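Local coordinates for cell division control protein Cdc48 (Mycobacterium smegmatis, PDB 5E7P) that probably binds and hydrolyses ATP as a Cdc48-type AAA ATPase with two P-loop modules, both holding ADP in this crystal, at residues G320-A334 and G360-D374. Residues are numbered along the deposited sequence; the frame is centred on the assembly and turned at random.
Sequences GGVLFIADVDALLPA and GVAFIATSAVPENVD
T366 and D327 meet at the C-terminal side of two neighbouring parallel strands, 321-326 and 361-366, in a beta-alpha-beta crossover of the AAA P-loop fold whose helix is 344-356; the D327 side chain is about 5 Å from a bound ADP. T366 holds the type I turn D327-A330 by two bonds: T366 OG1 accepts from D327 N (2.7 Å, N-H...O angle 167°), and T366 O accepts from V328 N, nearly in line with its C=O bond. The T366 chi1 of 59° sets OG1 between the backbone N and the carbonyl carbon, facing that turn, while T366 CG2 lies at the edge of the F324 ring, 3.7 Å from F324 CE1. I364 O also lies at that edge, near the ring plane. On the opposite face of the sheet, I325 CD1 lies at the edge of the F363 ring, 4.0 Å from F363 CE1, and L323 CD2 lies against F363 CD1; L352 of helix 344-356 packs on both L323 and F363. Between the faces runs a parallel ladder of six backbone bonds, in which L323 bonds to A362 and I364, the residues flanking its partner F363. The side chains of F324 and T366 come within about 4 Å of those of A277 and K276, two residues that bind ADP. Beyond the strands, D374 N donates to L332 O and A334 N to N372 O, while D329 OD2 accepts from N194 ND2 and from a water that also takes the N-H of V369. A second water donates to both D327 OD1 and D329 OD1, and accepts from A368 N at 2.9 Å.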
# COMPACT_ATOMS: atom_id res chain seq x y z
N GLY A 320 -14.56 24.98 -20.15
CA GLY A 320 -13.73 25.23 -18.98
C GLY A 320 -14.03 24.22 -17.89
O GLY A 320 -14.92 23.38 -18.05
N GLY A 321 -13.29 24.29 -16.79
CA GLY A 321 -13.52 23.38 -15.68
C GLY A 321 -12.32 22.52 -15.35
O GLY A 321 -11.17 22.91 -15.61
N VAL A 322 -12.57 21.35 -14.78
CA VAL A 322 -11.50 20.47 -14.33
C VAL A 322 -11.41 19.18 -15.15
O VAL A 322 -12.38 18.44 -15.27
CB VAL A 322 -11.66 20.10 -12.85
CG1 VAL A 322 -10.54 19.19 -12.41
CG2 VAL A 322 -11.68 21.35 -12.00
N LEU A 323 -10.23 18.93 -15.72
CA LEU A 323 -9.94 17.65 -16.34
C LEU A 323 -9.31 16.74 -15.29
O LEU A 323 -8.25 17.04 -14.75
CB LEU A 323 -8.98 17.80 -17.53
CG LEU A 323 -8.64 16.51 -18.29
CD1 LEU A 323 -9.86 15.96 -19.02
CD2 LEU A 323 -7.49 16.73 -19.27
N PHE A 324 -9.99 15.64 -14.99
CA PHE A 324 -9.53 14.73 -13.94
C PHE A 324 -9.27 13.32 -14.48
O PHE A 324 -10.16 12.68 -15.04
CB PHE A 324 -10.53 14.70 -12.78
CG PHE A 324 -10.26 13.62 -11.77
CD1 PHE A 324 -8.98 13.41 -11.27
CD2 PHE A 324 -11.29 12.82 -11.29
CE1 PHE A 324 -8.73 12.42 -10.34
CE2 PHE A 324 -11.05 11.83 -10.36
CZ PHE A 324 -9.77 11.62 -9.88
N ILE A 325 -8.04 12.85 -14.29
CA ILE A 325 -7.68 11.48 -14.64
C ILE A 325 -7.32 10.69 -13.39
O ILE A 325 -6.26 10.90 -12.79
CB ILE A 325 -6.52 11.42 -15.65
CG1 ILE A 325 -6.90 12.16 -16.94
CG2 ILE A 325 -6.17 9.99 -15.97
CD1 ILE A 325 -5.80 12.19 -17.97
N ALA A 326 -8.21 9.79 -12.99
CA ALA A 326 -7.98 8.94 -11.83
C ALA A 326 -6.96 7.85 -12.17
O ALA A 326 -7.11 7.14 -13.16
CB ALA A 326 -9.28 8.32 -11.35
N ASP A 327 -5.93 7.75 -11.34
CA ASP A 327 -4.89 6.73 -11.50
C ASP A 327 -4.22 6.82 -12.87
O ASP A 327 -4.31 5.90 -13.69
CB ASP A 327 -5.45 5.33 -11.22
CG ASP A 327 -6.09 5.23 -9.85
OD1 ASP A 327 -5.35 5.13 -8.84
OD2 ASP A 327 -7.34 5.26 -9.77
N VAL A 328 -3.53 7.93 -13.09
CA VAL A 328 -2.92 8.26 -14.37
C VAL A 328 -1.67 7.42 -14.63
O VAL A 328 -1.14 7.40 -15.75
CB VAL A 328 -2.59 9.77 -14.44
CG1 VAL A 328 -1.41 10.10 -13.53
CG2 VAL A 328 -2.32 10.23 -15.87
N ASP A 329 -1.19 6.70 -13.62
CA ASP A 329 -0.00 5.87 -13.80
C ASP A 329 -0.26 4.67 -14.71
O ASP A 329 0.67 4.10 -15.27
CB ASP A 329 0.58 5.42 -12.45
CG ASP A 329 -0.46 4.77 -11.56
OD1 ASP A 329 -1.61 5.24 -11.53
OD2 ASP A 329 -0.11 3.77 -10.89
N ALA A 330 -1.53 4.30 -14.85
CA ALA A 330 -1.91 3.24 -15.79
C ALA A 330 -1.97 3.79 -17.21
O ALA A 330 -1.75 3.05 -18.17
CB ALA A 330 -3.25 2.65 -15.39
N LEU A 331 -2.25 5.08 -17.34
CA LEU A 331 -2.31 5.74 -18.64
C LEU A 331 -0.94 6.29 -19.06
O LEU A 331 -0.58 6.23 -20.24
CB LEU A 331 -3.34 6.87 -18.61
CG LEU A 331 -3.39 7.83 -19.81
CD1 LEU A 331 -3.78 7.10 -21.08
CD2 LEU A 331 -4.36 8.98 -19.53
N LEU A 332 -0.19 6.82 -18.10
CA LEU A 332 1.15 7.34 -18.39
C LEU A 332 2.21 6.73 -17.47
O LEU A 332 2.73 7.40 -16.59
CB LEU A 332 1.17 8.87 -18.26
CG LEU A 332 0.40 9.67 -19.31
CD1 LEU A 332 0.41 11.15 -18.96
CD2 LEU A 332 1.00 9.45 -20.69
N PRO A 333 2.55 5.45 -17.71
CA PRO A 333 3.52 4.74 -16.87
C PRO A 333 4.92 5.35 -17.00
O PRO A 333 5.28 5.83 -18.07
CB PRO A 333 3.52 3.32 -17.45
CG PRO A 333 2.33 3.25 -18.37
CD PRO A 333 2.12 4.64 -18.86
N ALA A 334 5.69 5.32 -15.92
CA ALA A 334 7.01 5.94 -15.91
C ALA A 334 8.01 5.23 -16.81
O ALA A 334 8.83 5.88 -17.46
CB ALA A 334 7.54 6.03 -14.49
N GLY A 360 -9.35 29.06 -17.62
CA GLY A 360 -10.57 28.48 -17.07
C GLY A 360 -10.53 26.96 -17.00
O GLY A 360 -11.55 26.32 -16.75
N VAL A 361 -9.36 26.38 -17.23
CA VAL A 361 -9.20 24.94 -17.17
C VAL A 361 -8.11 24.54 -16.17
O VAL A 361 -7.03 25.12 -16.16
CB VAL A 361 -8.85 24.35 -18.56
CG1 VAL A 361 -8.48 22.87 -18.44
CG2 VAL A 361 -10.02 24.53 -19.52
N ALA A 362 -8.42 23.57 -15.32
CA ALA A 362 -7.43 23.04 -14.38
C ALA A 362 -7.29 21.53 -14.55
O ALA A 362 -8.23 20.85 -14.96
CB ALA A 362 -7.83 23.38 -12.95
N PHE A 363 -6.11 21.01 -14.24
CA PHE A 363 -5.83 19.59 -14.43
C PHE A 363 -5.42 18.91 -13.12
O PHE A 363 -4.47 19.33 -12.46
CB PHE A 363 -4.75 19.39 -15.49
CG PHE A 363 -4.32 17.96 -15.68
CD1 PHE A 363 -5.23 17.00 -16.07
CD2 PHE A 363 -3.00 17.59 -15.48
CE1 PHE A 363 -4.84 15.68 -16.26
CE2 PHE A 363 -2.60 16.28 -15.67
CZ PHE A 363 -3.52 15.32 -16.05
N ILE A 364 -6.15 17.86 -12.76
CA ILE A 364 -5.83 17.08 -11.57
C ILE A 364 -5.75 15.59 -11.91
O ILE A 364 -6.65 15.04 -12.53
CB ILE A 364 -6.87 17.27 -10.45
CG1 ILE A 364 -6.98 18.74 -10.06
CG2 ILE A 364 -6.52 16.42 -9.24
CD1 ILE A 364 -8.09 19.02 -9.07
N ALA A 365 -4.66 14.95 -11.50
CA ALA A 365 -4.51 13.52 -11.70
C ALA A 365 -4.10 12.83 -10.40
O ALA A 365 -3.43 13.42 -9.55
CB ALA A 365 -3.49 13.24 -12.78
N THR A 366 -4.51 11.58 -10.24
CA THR A 366 -4.14 10.80 -9.06
C THR A 366 -3.23 9.63 -9.43
O THR A 366 -3.20 9.20 -10.59
CB THR A 366 -5.37 10.26 -8.32
OG1 THR A 366 -6.13 9.43 -9.20
CG2 THR A 366 -6.25 11.41 -7.82
N SER A 367 -2.51 9.14 -8.44
CA SER A 367 -1.62 7.99 -8.60
C SER A 367 -1.09 7.62 -7.22
O SER A 367 -0.62 8.48 -6.50
CB SER A 367 -0.45 8.33 -9.52
OG SER A 367 0.48 7.27 -9.56
N ALA A 368 -1.18 6.35 -6.86
CA ALA A 368 -0.70 5.90 -5.56
C ALA A 368 0.76 6.28 -5.36
O ALA A 368 1.11 6.95 -4.39
CB ALA A 368 -0.91 4.40 -5.39
N VAL A 369 1.61 5.86 -6.29
CA VAL A 369 3.02 6.18 -6.26
C VAL A 369 3.38 7.14 -7.40
O VAL A 369 3.26 6.78 -8.57
CB VAL A 369 3.89 4.91 -6.36
CG1 VAL A 369 5.36 5.25 -6.27
CG2 VAL A 369 3.50 3.92 -5.28
N PRO A 370 3.82 8.36 -7.05
CA PRO A 370 4.06 9.45 -8.01
C PRO A 370 5.10 9.09 -9.06
O PRO A 370 4.94 9.46 -10.23
CB PRO A 370 4.58 10.59 -7.13
CG PRO A 370 4.19 10.24 -5.75
CD PRO A 370 4.21 8.74 -5.69
N GLU A 371 6.16 8.40 -8.66
CA GLU A 371 7.23 8.05 -9.58
C GLU A 371 6.85 6.92 -10.54
O GLU A 371 7.65 6.51 -11.37
CB GLU A 371 8.52 7.70 -8.82
CG GLU A 371 8.38 6.53 -7.87
CD GLU A 371 8.26 6.97 -6.42
OE1 GLU A 371 7.76 8.09 -6.16
OE2 GLU A 371 8.68 6.20 -5.53
N ASN A 372 5.62 6.42 -10.41
CA ASN A 372 5.09 5.46 -11.37
C ASN A 372 4.45 6.15 -12.57
O ASN A 372 4.01 5.50 -13.52
CB ASN A 372 4.09 4.52 -10.71
CG ASN A 372 4.77 3.44 -9.89
OD1 ASN A 372 5.97 3.19 -10.03
ND2 ASN A 372 4.00 2.79 -9.02
N VAL A 373 4.39 7.48 -12.52
CA VAL A 373 3.84 8.27 -13.62
C VAL A 373 4.98 8.86 -14.46
O VAL A 373 6.03 9.22 -13.92
CB VAL A 373 2.94 9.41 -13.10
CG1 VAL A 373 2.30 10.16 -14.26
CG2 VAL A 373 1.87 8.85 -12.20
N ASP A 374 4.76 8.91 -15.77
CA ASP A 374 5.69 9.52 -16.73
C ASP A 374 6.29 10.80 -16.17
O ASP A 374 5.56 11.69 -15.72
CB ASP A 374 4.95 9.81 -18.04
CG ASP A 374 5.88 10.02 -19.23
OD1 ASP A 374 6.96 10.63 -19.07
OD2 ASP A 374 5.52 9.57 -20.33
O HOH W 1 -2.55 4.84 -8.86
O HOH W 2 -6.47 7.38 -7.33
O HOH W 3 0.93 4.25 -8.49
O HOH W 4 4.07 7.40 -20.26